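Local structure of glideosome-associated protein 50 (Plasmodium falciparum 3D7, 3TGH) at residues A[22-33]-A[273-281]. The protein is a component of the glideosome, the machinery of parasite gliding and host cell invasion, and probably helps assemble and attach it to the inner membrane complex. Residues are numbered along the deposited sequence; the frame is centred on the assembly and turned at random.
Sequences NAKYFKQFIKNE and DIGFCVHEL
F276 and F26 meet as a T-shaped pair at the centre of this contact, an instructive case of one strand aromatic meeting successive turns of a helix. Followed outward, F276 begins with CB, 4.1 Å from F26 CD1; the same F26 atom then stands over one face of the ring, toward the rim, 3.6 Å from F276 CG, with the two planes at 80°. Chi1 of 59° sets F276 CG between its own backbone N and carbonyl carbon, with the face of the ring turned to F26 CD1 and its edge to F29. On one flank of the ring, CD2 has N22 OD1 near its plane at 3.4 Å; on the other, CE1 reaches F29 CB at 3.9 Å. Farther out, CE2 lies against F26 N and CA, the latter making an off-centre CH-pi contact, and CZ ends beside Y25 O and F29 CD1. The edge of F276 also points at the face of F29 in an offset edge-to-face pair, completing a three-ring cluster. In this calcineurin-like phosphoesterase fold, helix 17-32 follows strand 4-8 and covers one side of the mixed sheet in which 275-282 is that strand's antiparallel neighbour; the axes of helix 22-32 and strand 275-281 run 15° from parallel. V278 continues the apolar row toward F29 CB and E33 CB. At one end, N22 ND2 donates a fairly straight bond to G275 O (3.0 Å) from above the carbonyl plane and also bonds G253 O, whereas buried N22 OD1 lacks a polar partner. At the other end, in one of two conformers of E280, E33 OE1 comes close to E280 OE2, a doubtful like-charge encounter probably eased by K289, whose NZ forms a salt bridge with E33 and, in that conformer, with E280.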
loop_
_atom_site.group_PDB
_atom_site.type_symbol
_atom_site.label_atom_id
_atom_site.label_comp_id
_atom_site.label_asym_id
_atom_site.label_seq_id
_atom_site.Cartn_x
_atom_site.Cartn_y
_atom_site.Cartn_z
ATOM N N ASN A 22 5.942 7.505 16.316
ATOM C CA ASN A 22 5.114 7.536 15.119
ATOM C C ASN A 22 3.727 6.938 15.377
ATOM O O ASN A 22 2.721 7.484 14.926
ATOM C CB ASN A 22 5.821 6.804 13.964
ATOM C CG ASN A 22 5.356 7.267 12.599
ATOM O OD1 ASN A 22 4.975 8.420 12.420
ATOM N ND2 ASN A 22 5.401 6.369 11.620
ATOM N N ALA A 23 3.685 5.831 16.121
ATOM C CA ALA A 23 2.428 5.156 16.460
ATOM C C ALA A 23 1.468 6.068 17.228
ATOM O O ALA A 23 0.254 6.020 17.023
ATOM C CB ALA A 23 2.709 3.883 17.267
ATOM N N LYS A 24 2.017 6.900 18.102
ATOM C CA LYS A 24 1.220 7.858 18.872
ATOM C C LYS A 24 0.488 8.829 17.940
ATOM O O LYS A 24 -0.730 9.000 18.041
ATOM C CB LYS A 24 2.130 8.580 19.880
ATOM C CG LYS A 24 1.615 9.890 20.458
ATOM C CD LYS A 24 2.726 10.581 21.256
ATOM C CE LYS A 24 2.600 12.095 21.244
ATOM N NZ LYS A 24 3.806 12.733 21.864
ATOM N N TYR A 25 1.221 9.432 17.010
ATOM C CA TYR A 25 0.616 10.360 16.049
ATOM C C TYR A 25 -0.309 9.660 15.060
ATOM O O TYR A 25 -1.330 10.218 14.665
ATOM C CB TYR A 25 1.700 11.153 15.313
ATOM C CG TYR A 25 2.411 12.140 16.215
ATOM C CD1 TYR A 25 3.770 12.028 16.486
ATOM C CD2 TYR A 25 1.710 13.179 16.814
ATOM C CE1 TYR A 25 4.410 12.939 17.330
ATOM C CE2 TYR A 25 2.338 14.091 17.650
ATOM C CZ TYR A 25 3.683 13.970 17.904
ATOM O OH TYR A 25 4.291 14.887 18.734
ATOM N N PHE A 26 0.063 8.446 14.659
ATOM C CA PHE A 26 -0.753 7.607 13.784
ATOM C C PHE A 26 -2.152 7.429 14.358
ATOM O O PHE A 26 -3.145 7.670 13.671
ATOM C CB PHE A 26 -0.064 6.248 13.603
ATOM C CG PHE A 26 -0.590 5.421 12.455
ATOM C CD1 PHE A 26 -0.580 5.911 11.158
ATOM C CD2 PHE A 26 -1.027 4.123 12.670
ATOM C CE1 PHE A 26 -1.044 5.127 10.099
ATOM C CE2 PHE A 26 -1.493 3.343 11.614
ATOM C CZ PHE A 26 -1.493 3.848 10.335
ATOM N N LYS A 27 -2.219 7.010 15.619
ATOM C CA LYS A 27 -3.490 6.847 16.324
ATOM C C LYS A 27 -4.277 8.156 16.424
ATOM O O LYS A 27 -5.493 8.167 16.226
ATOM C CB LYS A 27 -3.258 6.292 17.730
ATOM C CG LYS A 27 -2.746 4.855 17.769
ATOM C CD LYS A 27 -2.301 4.498 19.182
ATOM C CE LYS A 27 -1.604 3.168 19.238
ATOM N NZ LYS A 27 -1.109 2.888 20.612
ATOM N N GLN A 28 -3.580 9.245 16.737
ATOM C CA GLN A 28 -4.204 10.570 16.869
ATOM C C GLN A 28 -4.879 10.991 15.570
ATOM O O GLN A 28 -6.035 11.413 15.577
ATOM C CB GLN A 28 -3.160 11.621 17.254
ATOM C CG GLN A 28 -3.748 13.010 17.548
ATOM C CD GLN A 28 -2.711 14.122 17.526
ATOM O OE1 GLN A 28 -1.606 13.937 17.039
ATOM N NE2 GLN A 28 -3.077 15.289 18.044
ATOM N N PHE A 29 -4.151 10.873 14.462
ATOM C CA PHE A 29 -4.673 11.259 13.152
ATOM C C PHE A 29 -5.784 10.347 12.669
ATOM O O PHE A 29 -6.760 10.815 12.090
ATOM C CB PHE A 29 -3.561 11.289 12.099
ATOM C CG PHE A 29 -2.812 12.581 12.051
ATOM C CD1 PHE A 29 -1.854 12.882 13.003
ATOM C CD2 PHE A 29 -3.067 13.502 11.054
ATOM C CE1 PHE A 29 -1.155 14.082 12.959
ATOM C CE2 PHE A 29 -2.371 14.704 11.001
ATOM C CZ PHE A 29 -1.415 14.989 11.958
ATOM N N ILE A 30 -5.634 9.045 12.883
ATOM C CA ILE A 30 -6.668 8.098 12.463
ATOM C C ILE A 30 -8.011 8.432 13.127
ATOM O O ILE A 30 -9.053 8.437 12.462
ATOM C CB ILE A 30 -6.234 6.643 12.730
ATOM C CG1 ILE A 30 -5.233 6.220 11.651
ATOM C CG2 ILE A 30 -7.439 5.699 12.739
ATOM C CD1 ILE A 30 -4.557 4.910 11.922
ATOM N N LYS A 31 -7.974 8.739 14.423
ATOM C CA LYS A 31 -9.170 9.160 15.153
ATOM C C LYS A 31 -9.696 10.502 14.633
ATOM O O LYS A 31 -10.861 10.614 14.244
ATOM C CB LYS A 31 -8.861 9.267 16.652
ATOM C CG LYS A 31 -10.025 9.733 17.523
ATOM C CD LYS A 31 -11.115 8.680 17.629
ATOM C CE LYS A 31 -12.163 9.081 18.660
ATOM N NZ LYS A 31 -13.209 8.034 18.829
ATOM N N ASN A 32 -8.835 11.513 14.609
ATOM C CA ASN A 32 -9.278 12.877 14.311
ATOM C C ASN A 32 -9.692 13.086 12.854
ATOM O O ASN A 32 -10.603 13.871 12.577
ATOM C CB ASN A 32 -8.197 13.892 14.683
ATOM C CG ASN A 32 -7.957 13.969 16.178
ATOM O OD1 ASN A 32 -8.751 13.472 16.981
ATOM N ND2 ASN A 32 -6.849 14.591 16.559
ATOM N N GLU A 33 -9.022 12.387 11.940
ATOM C CA GLU A 33 -9.320 12.481 10.510
ATOM C C GLU A 33 -10.416 11.504 10.075
ATOM O O GLU A 33 -10.813 11.525 8.914
ATOM C CB GLU A 33 -8.058 12.226 9.674
ATOM C CG GLU A 33 -6.994 13.312 9.776
ATOM C CD GLU A 33 -7.166 14.442 8.757
ATOM O OE1 GLU A 33 -8.053 14.363 7.877
ATOM O OE2 GLU A 33 -6.395 15.418 8.836
ATOM N N ASP A 273 12.041 12.246 7.379
ATOM C CA ASP A 273 11.343 12.134 8.662
ATOM C C ASP A 273 10.590 10.804 8.788
ATOM O O ASP A 273 10.022 10.314 7.816
ATOM C CB ASP A 273 10.326 13.270 8.846
ATOM C CG ASP A 273 10.972 14.612 9.154
ATOM O OD1 ASP A 273 12.201 14.756 8.974
ATOM O OD2 ASP A 273 10.228 15.524 9.579
ATOM N N ILE A 274 10.596 10.243 9.995
ATOM C CA ILE A 274 9.732 9.119 10.336
ATOM C C ILE A 274 8.307 9.650 10.352
ATOM O O ILE A 274 8.041 10.716 10.912
ATOM C CB ILE A 274 10.144 8.499 11.692
ATOM C CG1 ILE A 274 11.449 7.731 11.515
ATOM C CG2 ILE A 274 9.058 7.568 12.246
ATOM C CD1 ILE A 274 12.090 7.302 12.812
ATOM N N GLY A 275 7.399 8.935 9.696
ATOM C CA GLY A 275 6.039 9.421 9.549
ATOM C C GLY A 275 5.112 8.486 8.803
ATOM O O GLY A 275 5.344 7.280 8.737
ATOM N N PHE A 276 4.056 9.058 8.240
ATOM C CA PHE A 276 3.024 8.286 7.561
ATOM C C PHE A 276 2.197 9.222 6.690
ATOM O O PHE A 276 2.395 10.443 6.726
ATOM C CB PHE A 276 2.139 7.561 8.592
ATOM C CG PHE A 276 1.454 8.484 9.572
ATOM C CD1 PHE A 276 0.187 8.991 9.303
ATOM C CD2 PHE A 276 2.066 8.828 10.766
ATOM C CE1 PHE A 276 -0.436 9.852 10.194
ATOM C CE2 PHE A 276 1.452 9.674 11.669
ATOM C CZ PHE A 276 0.196 10.186 11.390
ATOM N N CYS A 277 1.262 8.660 5.925
ATOM C CA CYS A 277 0.363 9.458 5.093
ATOM C C CYS A 277 -1.095 9.252 5.450
ATOM O O CYS A 277 -1.488 8.166 5.877
ATOM C CB CYS A 277 0.510 9.076 3.632
ATOM S SG CYS A 277 2.081 9.458 2.944
ATOM N N VAL A 278 -1.889 10.296 5.240
ATOM C CA VAL A 278 -3.335 10.194 5.285
ATOM C C VAL A 278 -3.876 10.672 3.935
ATOM O O VAL A 278 -3.451 11.707 3.415
ATOM C CB VAL A 278 -3.924 11.012 6.441
ATOM C CG1 VAL A 278 -5.448 10.935 6.417
ATOM C CG2 VAL A 278 -3.376 10.501 7.773
ATOM N N HIS A 279 -4.798 9.903 3.365
ATOM C CA HIS A 279 -5.303 10.162 2.020
ATOM C C HIS A 279 -6.804 10.347 2.100
ATOM O O HIS A 279 -7.473 9.634 2.838
ATOM C CB HIS A 279 -5.003 9.000 1.077
ATOM C CG HIS A 279 -3.595 8.502 1.134
ATOM N ND1 HIS A 279 -2.615 8.934 0.270
ATOM C CD2 HIS A 279 -3.009 7.584 1.941
ATOM C CE1 HIS A 279 -1.482 8.308 0.543
ATOM N NE2 HIS A 279 -1.696 7.484 1.554
ATOM N N GLU A 280 -7.317 11.294 1.325
ATOM C CA GLU A 280 -8.742 11.600 1.295
ATOM C C GLU A 280 -9.241 11.570 -0.158
ATOM O O GLU A 280 -8.768 12.339 -0.998
ATOM C CB GLU A 280 -8.996 12.980 1.926
ATOM C CG GLU A 280 -8.409 13.155 3.346
ATOM C CD GLU A 280 -8.380 14.607 3.846
ATOM O OE1 GLU A 280 -8.700 15.545 3.080
ATOM O OE2 GLU A 280 -8.020 14.810 5.024
ATOM N N LEU A 281 -10.183 10.675 -0.453
ATOM C CA LEU A 281 -10.820 10.618 -1.772
ATOM C C LEU A 281 -12.130 11.385 -1.691
ATOM O O LEU A 281 -12.911 11.177 -0.759
ATOM C CB LEU A 281 -11.117 9.180 -2.194
ATOM C CG LEU A 281 -9.992 8.326 -2.784
ATOM C CD1 LEU A 281 -8.738 8.413 -1.974
ATOM C CD2 LEU A 281 -10.464 6.881 -2.907
#